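Local coordinates for protein Phi class glutathione transferase GSTF1 (Populus tremula x Populus tremuloides, PDB 4RI6) that probably catalyses the conjugation of glutathione to electrophilic, halide-bearing substrates, as a cytoplasmic Phi class glutathione transferase of detoxification, at residues P4-P10 with P29-I35; R18-T22 with F164-S168. All blocks are in the same frame, centred on the assembly; numbering follows the deposited sequence.

Contact 1: residues P4-P10 with P29-I35; sequences PVTIYGP and PFHLIPI. Unlike the reference sequence in segment 29-35: Ile33 (reference Val).
Ile33 lays its CD1 methyl over one face of the Tyr8 ring, 4.1 Å from the ring centroid and 29° off the normal, a CH-pi contact between side chains that point the same way. With CG1 anti to the carbonyl carbon (chi1 -71°) and an extended chi2, the same methyl also reaches Thr6, where CD1 and Thr6 CG2 pack tightly at 3.4 Å. Ile35 CD1 comes to the edge of the Tyr8 ring. The strands that carry Tyr8 and Ile33, 5-8 and 30-33, run parallel, the first and last elements of a beta-alpha-beta unit in the thioredoxin-like N-terminal domain, with helix 14-25 as the crossover. Ile7 N donates to His31 O at 2.9 Å, and Ile33 N returns a nearly straight bond to Ile7 O at 2.7 Å. Gly9 N to Ile33 O (2.8 Å) carries the pairing past the strand end, whereas Val5 N to Pro29 O is weak. The other sheet face holds Val5, Ile7, Phe30 and Leu32. There Val5 CG2 meets Phe30 CB at 3.6 Å, and Leu32, its CG anti to the backbone N (chi1 -173°), brings CD1 against Ile7 CG2 at 3.7 Å. This face is covered by helix 14-25 and, at Phe30 and Leu32, by Met211 of helix 203-214.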
ATOM      1  N   PRO A   4       5.152  27.523   0.678  1.00 40.45           N
ATOM      2  CA  PRO A   4       5.271  26.243   1.386  1.00 37.12           C
ATOM      3  C   PRO A   4       4.028  25.376   1.211  1.00 33.08           C
ATOM      4  O   PRO A   4       2.913  25.889   1.144  1.00 33.87           O
ATOM      5  CB  PRO A   4       5.436  26.658   2.850  1.00 37.14           C
ATOM      6  CG  PRO A   4       5.929  28.067   2.801  1.00 37.86           C
ATOM      7  CD  PRO A   4       5.273  28.666   1.600  1.00 39.26           C
ATOM      8  N   VAL A   5       4.219  24.069   1.136  1.00 30.05           N
ATOM      9  CA  VAL A   5       3.088  23.171   1.115  1.00 28.83           C
ATOM     10  C   VAL A   5       2.513  23.124   2.512  1.00 27.52           C
ATOM     11  O   VAL A   5       3.170  23.504   3.461  1.00 28.50           O
ATOM     12  CB  VAL A   5       3.463  21.764   0.654  1.00 29.27           C
ATOM     13  CG1 VAL A   5       4.193  21.832  -0.686  1.00 30.64           C
ATOM     14  CG2 VAL A   5       4.286  21.022   1.714  1.00 29.51           C
ATOM     15  N   THR A   6       1.268  22.674   2.610  1.00 27.01           N
ATOM     16  CA  THR A   6       0.547  22.585   3.869  1.00 26.23           C
ATOM     17  C   THR A   6       0.330  21.119   4.241  1.00 26.67           C
ATOM     18  O   THR A   6      -0.187  20.350   3.439  1.00 26.33           O
ATOM     19  CB  THR A   6      -0.806  23.289   3.754  1.00 27.57           C
ATOM     20  OG1 THR A   6      -0.604  24.668   3.394  1.00 29.32           O
ATOM     21  CG2 THR A   6      -1.585  23.204   5.052  1.00 27.90           C
ATOM     22  N   ILE A   7       0.714  20.748   5.458  1.00 27.09           N
ATOM     23  CA  ILE A   7       0.526  19.393   5.969  1.00 26.80           C
ATOM     24  C   ILE A   7      -0.353  19.454   7.207  1.00 26.26           C
ATOM     25  O   ILE A   7      -0.145  20.314   8.058  1.00 27.59           O
ATOM     26  CB  ILE A   7       1.872  18.725   6.336  1.00 26.95           C
ATOM     27  CG1 ILE A   7       2.859  18.834   5.172  1.00 27.51           C
ATOM     28  CG2 ILE A   7       1.659  17.288   6.783  1.00 27.07           C
ATOM     29  CD1 ILE A   7       2.452  18.112   3.941  1.00 26.77           C
ATOM     30  N   TYR A   8      -1.304  18.531   7.314  1.00 25.69           N
ATOM     31  CA  TYR A   8      -2.214  18.449   8.454  1.00 25.32           C
ATOM     32  C   TYR A   8      -1.888  17.257   9.334  1.00 25.52           C
ATOM     33  O   TYR A   8      -1.832  16.113   8.845  1.00 26.53           O
ATOM     34  CB  TYR A   8      -3.673  18.309   7.992  1.00 26.44           C
ATOM     35  CG  TYR A   8      -4.239  19.517   7.310  1.00 27.30           C
ATOM     36  CD1 TYR A   8      -3.923  19.816   6.000  1.00 27.81           C
ATOM     37  CD2 TYR A   8      -5.101  20.363   7.985  1.00 27.30           C
ATOM     38  CE1 TYR A   8      -4.458  20.932   5.375  1.00 28.62           C
ATOM     39  CE2 TYR A   8      -5.643  21.470   7.374  1.00 27.88           C
ATOM     40  CZ  TYR A   8      -5.312  21.756   6.074  1.00 29.47           C
ATOM     41  OH  TYR A   8      -5.855  22.866   5.466  1.00 32.92           O
ATOM     42  N   GLY A   9      -1.717  17.508  10.626  1.00 25.90           N
ATOM     43  CA  GLY A   9      -1.591  16.436  11.599  1.00 25.15           C
ATOM     44  C   GLY A   9      -0.433  16.621  12.569  1.00 24.09           C
ATOM     45  O   GLY A   9       0.437  17.455  12.344  1.00 25.19           O
ATOM     46  N   PRO A  10      -0.400  15.816  13.644  1.00 23.40           N
ATOM     47  CA  PRO A  10       0.656  15.915  14.663  1.00 23.67           C
ATOM     48  C   PRO A  10       1.892  15.090  14.331  1.00 22.71           C
ATOM     49  O   PRO A  10       1.775  14.003  13.796  1.00 21.79           O
ATOM     50  CB  PRO A  10      -0.020  15.359  15.905  1.00 24.36           C
ATOM     51  CG  PRO A  10      -0.938  14.302  15.359  1.00 23.73           C
ATOM     52  CD  PRO A  10      -1.397  14.791  13.993  1.00 24.10           C
ATOM     53  N   PRO A  29      10.050  23.213   1.730  1.00 31.56           N
ATOM     54  CA  PRO A  29       9.508  23.910   2.894  1.00 31.48           C
ATOM     55  C   PRO A  29       8.040  23.603   3.077  1.00 30.39           C
ATOM     56  O   PRO A  29       7.346  23.372   2.091  1.00 30.46           O
ATOM     57  CB  PRO A  29       9.722  25.388   2.558  1.00 32.64           C
ATOM     58  CG  PRO A  29      10.776  25.403   1.469  1.00 33.35           C
ATOM     59  CD  PRO A  29      10.508  24.147   0.690  1.00 32.26           C
ATOM     60  N   PHE A  30       7.579  23.592   4.321  1.00 29.04           N
ATOM     61  CA  PHE A  30       6.208  23.225   4.601  1.00 28.57           C
ATOM     62  C   PHE A  30       5.703  23.982   5.817  1.00 29.29           C
ATOM     63  O   PHE A  30       6.481  24.516   6.608  1.00 30.10           O
ATOM     64  CB  PHE A  30       6.070  21.704   4.816  1.00 27.07           C
ATOM     65  CG  PHE A  30       6.847  21.192   5.996  1.00 27.01           C
ATOM     66  CD1 PHE A  30       6.286  21.196   7.262  1.00 27.60           C
ATOM     67  CD2 PHE A  30       8.129  20.713   5.834  1.00 26.77           C
ATOM     68  CE1 PHE A  30       6.999  20.740   8.355  1.00 28.66           C
ATOM     69  CE2 PHE A  30       8.844  20.250   6.911  1.00 27.38           C
ATOM     70  CZ  PHE A  30       8.278  20.266   8.176  1.00 28.27           C
ATOM     71  N   HIS A  31       4.383  24.042   5.924  1.00 30.12           N
ATOM     72  CA  HIS A  31       3.691  24.564   7.085  1.00 32.21           C
ATOM     73  C   HIS A  31       2.844  23.444   7.652  1.00 31.23           C
ATOM     74  O   HIS A  31       2.066  22.830   6.936  1.00 32.24           O
ATOM     75  CB  HIS A  31       2.832  25.776   6.705  1.00 35.38           C
ATOM     76  CG  HIS A  31       1.956  26.274   7.812  1.00 40.23           C
ATOM     77  ND1 HIS A  31       2.462  26.764   8.999  1.00 42.63           N
ATOM     78  CD2 HIS A  31       0.609  26.386   7.904  1.00 42.11           C
ATOM     79  CE1 HIS A  31       1.465  27.138   9.780  1.00 43.17           C
ATOM     80  NE2 HIS A  31       0.330  26.923   9.138  1.00 43.11           N
ATOM     81  N   LEU A  32       3.005  23.174   8.937  1.00 30.61           N
ATOM     82  CA  LEU A  32       2.333  22.062   9.591  1.00 30.19           C
ATOM     83  C   LEU A  32       1.186  22.548  10.454  1.00 30.07           C
ATOM     84  O   LEU A  32       1.390  23.334  11.407  1.00 31.68           O
ATOM     85  CB  LEU A  32       3.328  21.268  10.445  1.00 29.37           C
ATOM     86  CG  LEU A  32       2.832  19.966  11.088  1.00 29.43           C
ATOM     87  CD1 LEU A  32       2.454  18.890  10.064  1.00 28.67           C
ATOM     88  CD2 LEU A  32       3.888  19.451  12.062  1.00 30.32           C
ATOM     89  N   ILE A  33      -0.014  22.083  10.105  1.00 30.13           N
ATOM     90  CA  ILE A  33      -1.238  22.446  10.807  1.00 30.24           C
ATOM     91  C   ILE A  33      -1.612  21.371  11.811  1.00 29.99           C
ATOM     92  O   ILE A  33      -1.867  20.220  11.440  1.00 28.68           O
ATOM     93  CB  ILE A  33      -2.411  22.678   9.815  1.00 32.05           C
ATOM     94  CG1 ILE A  33      -2.183  23.968   9.027  1.00 32.82           C
ATOM     95  CG2 ILE A  33      -3.751  22.793  10.553  1.00 32.71           C
ATOM     96  CD1 ILE A  33      -3.170  24.169   7.894  1.00 33.15           C
ATOM     97  N   PRO A  34      -1.680  21.741  13.102  1.00 31.63           N
ATOM     98  CA  PRO A  34      -1.926  20.730  14.134  1.00 32.97           C
ATOM     99  C   PRO A  34      -3.333  20.148  14.093  1.00 33.97           C
ATOM    100  O   PRO A  34      -4.306  20.857  13.822  1.00 35.24           O
ATOM    101  CB  PRO A  34      -1.701  21.505  15.438  1.00 32.66           C
ATOM    102  CG  PRO A  34      -2.108  22.891  15.089  1.00 33.16           C
ATOM    103  CD  PRO A  34      -1.654  23.102  13.671  1.00 32.75           C
ATOM    104  N   ILE A  35      -3.408  18.841  14.333  1.00 32.00           N
ATOM    105  CA  ILE A  35      -4.665  18.121  14.544  1.00 30.56           C
ATOM    106  C   ILE A  35      -4.524  17.223  15.782  1.00 30.65           C
ATOM    107  O   ILE A  35      -3.704  16.295  15.761  1.00 30.31           O
ATOM    108  CB  ILE A  35      -5.030  17.228  13.319  1.00 29.93           C
ATOM    109  CG1 ILE A  35      -5.073  18.031  12.010  1.00 30.49           C
ATOM    110  CG2 ILE A  35      -6.328  16.504  13.569  1.00 28.75           C
ATOM    111  CD1 ILE A  35      -6.273  18.947  11.854  1.00 30.37           C
TER

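Contact 2: residues R18-T22 with F164-S168; sequences RVLAT and FADLS
Arg18 approaches Ser168 side-on and grips it with two nitrogens, one to each oxygen. NH2 donates to Ser168 O at 3.0 Å, close to the guanidinium plane and in the carbonyl plane, while NE reaches Ser168 OG at 2.9 Å along a more bent path, with the hydroxyl 30° out of the guanidinium plane. The chain leaves the helix extended and then bends at chi3 (-66°), which turns the guanidinium toward Ser168. Its aliphatic part crosses Phe164 at about a right angle, CD lying 3.9 Å from Phe164 CZ, and the guanidinium and ring planes are 71° apart. At the edge of that ring, in its plane, sits Thr22 OG1, 3.3 Å from Phe164 CE1; this hydroxyl donates to Arg18 O one turn back. Leu167 points from its helix toward helix 14-25, with CD2 4.0 Å from Ala21 CB and 3.6 Å from Arg18 O. Helices 14-25 and 164-179 thus join the thioredoxin-like and all-helical domains of the glutathione transferase fold. A leucine in place of Arg18 would probably leave Ser168 O and OG without their two guanidinium donors. Ser168 OG is also hydrogen-bonded to Asp106, whose carboxylate forms a long, weak ion pair with Arg18 NH2; Asp106 probably offsets part of the positive charge where the Arg18 and Arg70 guanidinium groups come close.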
ATOM      1  N   ARG A  18       6.082  10.042   8.320  1.00 18.33           N
ATOM      2  CA  ARG A  18       6.506   9.583   7.008  1.00 18.20           C
ATOM      3  C   ARG A  18       6.550  10.753   6.035  1.00 17.98           C
ATOM      4  O   ARG A  18       7.514  10.926   5.294  1.00 18.87           O
ATOM      5  CB  ARG A  18       5.565   8.488   6.503  1.00 17.64           C
ATOM      6  CG  ARG A  18       5.903   7.973   5.119  1.00 18.45           C
ATOM      7  CD  ARG A  18       4.947   6.862   4.646  1.00 19.23           C
ATOM      8  NE  ARG A  18       5.154   5.706   5.493  1.00 19.80           N
ATOM      9  CZ  ARG A  18       4.374   5.320   6.490  1.00 20.63           C
ATOM     10  NH1 ARG A  18       3.239   5.952   6.772  1.00 19.09           N
ATOM     11  NH2 ARG A  18       4.747   4.282   7.211  1.00 21.85           N
ATOM     12  N   VAL A  19       5.516  11.579   6.050  1.00 18.01           N
ATOM     13  CA  VAL A  19       5.487  12.711   5.141  1.00 17.18           C
ATOM     14  C   VAL A  19       6.547  13.758   5.508  1.00 18.51           C
ATOM     15  O   VAL A  19       7.227  14.300   4.629  1.00 19.13           O
ATOM     16  CB  VAL A  19       4.075  13.344   5.106  1.00 18.05           C
ATOM     17  CG1 VAL A  19       4.071  14.646   4.336  1.00 18.51           C
ATOM     18  CG2 VAL A  19       3.093  12.379   4.489  1.00 18.18           C
ATOM     19  N   LEU A  20       6.689  14.043   6.801  1.00 19.49           N
ATOM     20  CA  LEU A  20       7.648  15.042   7.246  1.00 19.69           C
ATOM     21  C   LEU A  20       9.059  14.662   6.865  1.00 20.18           C
ATOM     22  O   LEU A  20       9.835  15.500   6.409  1.00 21.12           O
ATOM     23  CB  LEU A  20       7.563  15.251   8.762  1.00 20.17           C
ATOM     24  CG  LEU A  20       6.268  15.861   9.288  1.00 22.59           C
ATOM     25  CD1 LEU A  20       6.318  15.994  10.793  1.00 22.16           C
ATOM     26  CD2 LEU A  20       6.038  17.233   8.678  1.00 24.03           C
ATOM     27  N   ALA A  21       9.407  13.396   7.061  1.00 20.91           N
ATOM     28  CA  ALA A  21      10.741  12.944   6.735  1.00 21.00           C
ATOM     29  C   ALA A  21      10.994  13.111   5.240  1.00 20.68           C
ATOM     30  O   ALA A  21      12.098  13.493   4.832  1.00 22.06           O
ATOM     31  CB  ALA A  21      10.933  11.500   7.158  1.00 20.69           C
ATOM     32  N   THR A  22       9.976  12.830   4.428  1.00 19.31           N
ATOM     33  CA  THR A  22      10.092  12.986   2.987  1.00 19.56           C
ATOM     34  C   THR A  22      10.283  14.440   2.580  1.00 21.51           C
ATOM     35  O   THR A  22      11.161  14.747   1.778  1.00 22.86           O
ATOM     36  CB  THR A  22       8.856  12.391   2.288  1.00 18.65           C
ATOM     37  OG1 THR A  22       8.770  11.004   2.632  1.00 18.27           O
ATOM     38  CG2 THR A  22       8.940  12.553   0.767  1.00 19.82           C
ATOM     39  N   PHE A 164      13.045   5.769  -0.409  1.00 18.09           N
ATOM     40  CA  PHE A 164      11.763   5.878   0.251  1.00 17.61           C
ATOM     41  C   PHE A 164      11.329   4.554   0.882  1.00 17.39           C
ATOM     42  O   PHE A 164      10.601   4.539   1.876  1.00 18.20           O
ATOM     43  CB  PHE A 164      10.681   6.375  -0.727  1.00 18.83           C
ATOM     44  CG  PHE A 164       9.388   6.645  -0.049  1.00 19.16           C
ATOM     45  CD1 PHE A 164       9.265   7.735   0.788  1.00 19.71           C
ATOM     46  CD2 PHE A 164       8.322   5.769  -0.152  1.00 19.50           C
ATOM     47  CE1 PHE A 164       8.123   7.967   1.475  1.00 19.54           C
ATOM     48  CE2 PHE A 164       7.158   6.013   0.533  1.00 19.77           C
ATOM     49  CZ  PHE A 164       7.060   7.116   1.341  1.00 19.99           C
ATOM     50  N   ALA A 165      11.766   3.432   0.318  1.00 16.36           N
ATOM     51  CA  ALA A 165      11.430   2.145   0.920  1.00 17.23           C
ATOM     52  C   ALA A 165      11.938   2.079   2.348  1.00 17.22           C
ATOM     53  O   ALA A 165      11.214   1.659   3.245  1.00 18.80           O
ATOM     54  CB  ALA A 165      11.978   1.007   0.112  1.00 17.18           C
ATOM     55  N   ASP A 166      13.183   2.489   2.569  1.00 16.62           N
ATOM     56  CA  ASP A 166      13.729   2.497   3.930  1.00 17.01           C
ATOM     57  C   ASP A 166      13.012   3.528   4.791  1.00 16.49           C
ATOM     58  O   ASP A 166      12.612   3.242   5.925  1.00 16.42           O
ATOM     59  CB  ASP A 166      15.223   2.773   3.903  1.00 17.44           C
ATOM     60  CG  ASP A 166      15.944   1.880   2.930  1.00 18.11           C
ATOM     61  OD1 ASP A 166      16.114   0.675   3.224  1.00 18.35           O
ATOM     62  OD2 ASP A 166      16.347   2.394   1.873  1.00 18.58           O
ATOM     63  N   LEU A 167      12.828   4.720   4.227  1.00 16.70           N
ATOM     64  CA  LEU A 167      12.188   5.821   4.931  1.00 16.93           C
ATOM     65  C   LEU A 167      10.837   5.395   5.473  1.00 16.72           C
ATOM     66  O   LEU A 167      10.510   5.670   6.627  1.00 16.39           O
ATOM     67  CB  LEU A 167      12.061   7.041   4.011  1.00 16.93           C
ATOM     68  CG  LEU A 167      11.562   8.347   4.621  1.00 18.28           C
ATOM     69  CD1 LEU A 167      11.984   9.519   3.745  1.00 18.15           C
ATOM     70  CD2 LEU A 167      10.036   8.342   4.817  1.00 19.23           C
ATOM     71  N   SER A 168      10.087   4.653   4.670  1.00 16.58           N
ATOM     72  CA  SER A 168       8.730   4.325   5.039  1.00 16.76           C
ATOM     73  C   SER A 168       8.652   3.397   6.266  1.00 16.52           C
ATOM     74  O   SER A 168       7.596   3.349   6.927  1.00 17.00           O
ATOM     75  CB  SER A 168       8.019   3.705   3.817  1.00 16.70           C
ATOM     76  OG  SER A 168       6.619   3.778   3.929  1.00 16.77           O
TER

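How the contacts relate
Helix 14-25 connects the two contacts: it is the crossover between the paired strands of contact 1, and its residues 18-22 form one side of contact 2. Their centres lie about 16 Å apart, yet they touch directly, Ile7 CD1 against Val19 CG1 at 3.8 Å and Phe30 CE1 against Leu20 CD2 at 3.7 Å. Val19 and Leu20 face contact 1, while Arg18, Ala21 and Thr22 meet segment 164-168. Both contacts approach bound glutathione: the nearest side-chain atoms of Pro10 in contact 1 are about 7 Å from the ligand and those of Arg18 in contact 2 about 4 Å, with Arg18 also hydrogen-bonded to the glutathione-binding Ser69.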